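Local coordinates for amidohydrolase 3 domain-containing protein (Pyrococcus furiosus, PDB 3ICJ) that binds two zinc ions and is probably an amidohydrolase-type enzyme that hydrolyses carbon-nitrogen bonds other than peptide bonds, its substrate being uncharacterized, at residues Ser445-Ala448 and Ala449-Tyr453. Residues are numbered along the deposited sequence; the frame is centred on the assembly and turned at random.
Sequences SIDA and AVNRY
D447 and N451, one helical turn apart, can join side chain to side chain near the C-terminal end of helix 442-451. N451 ND2 donates to D447 OD2 at 3.1 Å, and the N-H...O angle of 160° makes this a fairly straight bond. The acceptor lies almost in the amide plane, yet the donor sits well above the carboxylate plane, the two groups being turned 75° against each other. With chi1 of -158°, D447 carries its CG beside its own carbonyl carbon, which leans the carboxylate along the helix toward N451. D447 was modelled in two conformers, so the bond holds for one of them and is doubtful as a permanent link.

Four successive i to i+4 backbone bonds carry the helix to its end. A449 N donates to S445 O, V450 N to I446 O and N451 N to D447 O, the last at 2.9 Å. R452 N to A448 O at 3.0 Å closes the series, R452 being the first residue to leave helical torsions.

Apolar contact is slight: I446 CG2 and V450 CG2 approach to 4.3 Å. V450 CG2, anti to its carbonyl carbon and beside the backbone N, comes to 3.1 Å from I446 O. Both side chains also meet helix 463-477, I446 at L467 and Y470, V450 at A466, while A448 touches V400 of helix 398-401.

In this part of the helix S445, I446, A448 and A449 are buried and V450 partly so, while D447 and N451 are exposed. The S445 side chain lies about 9 Å from that of the zinc ligand D434 and about 13 Å from a zinc ion, near the site without contact. The D447-N451 bond, where formed, probably adds only modest, solvent-exposed stabilisation.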
ATOM      1  N   SER A 445      -7.800  -8.422   5.850  1.00 36.21           N
ATOM      2  CA  SER A 445      -7.162  -7.550   6.838  1.00 35.87           C
ATOM      3  C   SER A 445      -8.099  -7.123   7.989  1.00 34.34           C
ATOM      4  O   SER A 445      -7.641  -6.915   9.105  1.00 36.51           O
ATOM      5  CB  SER A 445      -6.550  -6.299   6.184  1.00 41.18           C
ATOM      6  OG  SER A 445      -5.354  -6.626   5.495  1.00 43.56           O
ATOM      7  N   ILE A 446      -9.392  -6.971   7.701  1.00 35.61           N
ATOM      8  CA  ILE A 446     -10.406  -6.678   8.724  1.00 33.72           C
ATOM      9  C   ILE A 446     -10.487  -7.831   9.749  1.00 39.62           C
ATOM     10  O   ILE A 446     -10.521  -7.590  10.969  1.00 38.13           O
ATOM     11  CB  ILE A 446     -11.791  -6.390   8.072  1.00 39.51           C
ATOM     12  CG1 ILE A 446     -11.810  -4.971   7.500  1.00 37.38           C
ATOM     13  CG2 ILE A 446     -12.965  -6.513   9.091  1.00 36.87           C
ATOM     14  CD1 ILE A 446     -12.884  -4.799   6.525  1.00 51.83           C
ATOM     15  N   ASP A 447     -10.498  -9.064   9.235  1.00 36.35           N
ATOM     16  CA  ASP A 447     -10.497 -10.291  10.039  0.50 35.50           C
ATOM     17  C   ASP A 447      -9.321 -10.314  11.010  1.00 34.99           C
ATOM     18  O   ASP A 447      -9.470 -10.668  12.179  1.00 38.23           O
ATOM     19  CB  ASP A 447     -10.401 -11.497   9.100  0.50 33.86           C
ATOM     20  CG  ASP A 447     -10.910 -12.767   9.724  0.50 43.21           C
ATOM     21  OD1 ASP A 447     -12.077 -13.132   9.440  0.50 51.79           O
ATOM     22  OD2 ASP A 447     -10.152 -13.402  10.490  0.50 39.50           O
ATOM     23  N   ALA A 448      -8.148  -9.944  10.499  1.00 37.82           N
ATOM     24  CA  ALA A 448      -6.924  -9.846  11.296  1.00 36.61           C
ATOM     25  C   ALA A 448      -7.017  -8.815  12.439  1.00 40.53           C
ATOM     26  O   ALA A 448      -6.612  -9.082  13.579  1.00 35.23           O
ATOM     27  CB  ALA A 448      -5.744  -9.524  10.383  1.00 39.92           C
ATOM     28  N   ALA A 449      -7.551  -7.639  12.132  1.00 37.93           N
ATOM     29  CA  ALA A 449      -7.632  -6.542  13.111  1.00 38.43           C
ATOM     30  C   ALA A 449      -8.620  -6.822  14.248  1.00 36.29           C
ATOM     31  O   ALA A 449      -8.469  -6.336  15.383  1.00 35.26           O
ATOM     32  CB  ALA A 449      -8.015  -5.248  12.396  1.00 34.95           C
ATOM     33  N   VAL A 450      -9.641  -7.599  13.917  1.00 34.66           N
ATOM     34  CA  VAL A 450     -10.710  -7.951  14.828  1.00 37.01           C
ATOM     35  C   VAL A 450     -10.383  -9.201  15.651  1.00 37.01           C
ATOM     36  O   VAL A 450     -10.624  -9.233  16.859  1.00 35.01           O
ATOM     37  CB  VAL A 450     -12.052  -8.140  14.058  1.00 30.27           C
ATOM     38  CG1 VAL A 450     -13.172  -8.597  15.000  1.00 30.25           C
ATOM     39  CG2 VAL A 450     -12.433  -6.831  13.335  1.00 32.16           C
ATOM     40  N   ASN A 451      -9.809 -10.206  15.000  1.00 33.65           N
ATOM     41  CA  ASN A 451      -9.631 -11.526  15.615  1.00 37.65           C
ATOM     42  C   ASN A 451      -8.239 -11.861  16.121  1.00 37.46           C
ATOM     43  O   ASN A 451      -8.101 -12.714  17.001  1.00 42.66           O
ATOM     44  CB  ASN A 451     -10.113 -12.635  14.663  1.00 33.83           C
ATOM     45  CG  ASN A 451     -11.563 -12.468  14.265  1.00 38.05           C
ATOM     46  OD1 ASN A 451     -12.400 -12.109  15.092  1.00 41.14           O
ATOM     47  ND2 ASN A 451     -11.871 -12.725  12.991  1.00 40.50           N
ATOM     48  N   ARG A 452      -7.215 -11.224  15.553  1.00 35.71           N
ATOM     49  CA  ARG A 452      -5.815 -11.581  15.840  1.00 34.32           C
ATOM     50  C   ARG A 452      -5.068 -10.506  16.651  1.00 38.72           C
ATOM     51  O   ARG A 452      -5.453  -9.348  16.660  1.00 38.65           O
ATOM     52  CB  ARG A 452      -5.043 -11.897  14.540  1.00 32.65           C
ATOM     53  CG  ARG A 452      -5.522 -13.157  13.767  1.00 40.28           C
ATOM     54  CD  ARG A 452      -5.160 -14.486  14.486  1.00 45.28           C
ATOM     55  NE  ARG A 452      -3.734 -14.573  14.834  1.00 46.00           N
ATOM     56  CZ  ARG A 452      -2.787 -15.092  14.050  1.00 52.84           C
ATOM     57  NH1 ARG A 452      -3.089 -15.589  12.849  1.00 37.32           N
ATOM     58  NH2 ARG A 452      -1.529 -15.121  14.465  1.00 53.95           N
ATOM     59  N   TYR A 453      -3.989 -10.919  17.315  1.00 37.93           N
ATOM     60  CA  TYR A 453      -3.120 -10.043  18.119  1.00 33.21           C
ATOM     61  C   TYR A 453      -1.711 -10.656  18.165  1.00 37.56           C
ATOM     62  O   TYR A 453      -1.546 -11.859  17.949  1.00 37.94           O
ATOM     63  CB  TYR A 453      -3.700  -9.876  19.539  1.00 30.16           C
ATOM     64  CG  TYR A 453      -4.075 -11.188  20.175  1.00 27.96           C
ATOM     65  CD1 TYR A 453      -3.120 -11.962  20.825  1.00 34.78           C
ATOM     66  CD2 TYR A 453      -5.385 -11.690  20.084  1.00 31.32           C
ATOM     67  CE1 TYR A 453      -3.444 -13.188  21.366  1.00 26.49           C
ATOM     68  CE2 TYR A 453      -5.717 -12.922  20.651  1.00 29.04           C
ATOM     69  CZ  TYR A 453      -4.730 -13.655  21.290  1.00 32.07           C
ATOM     70  OH  TYR A 453      -5.018 -14.876  21.863  1.00 34.64           O
TER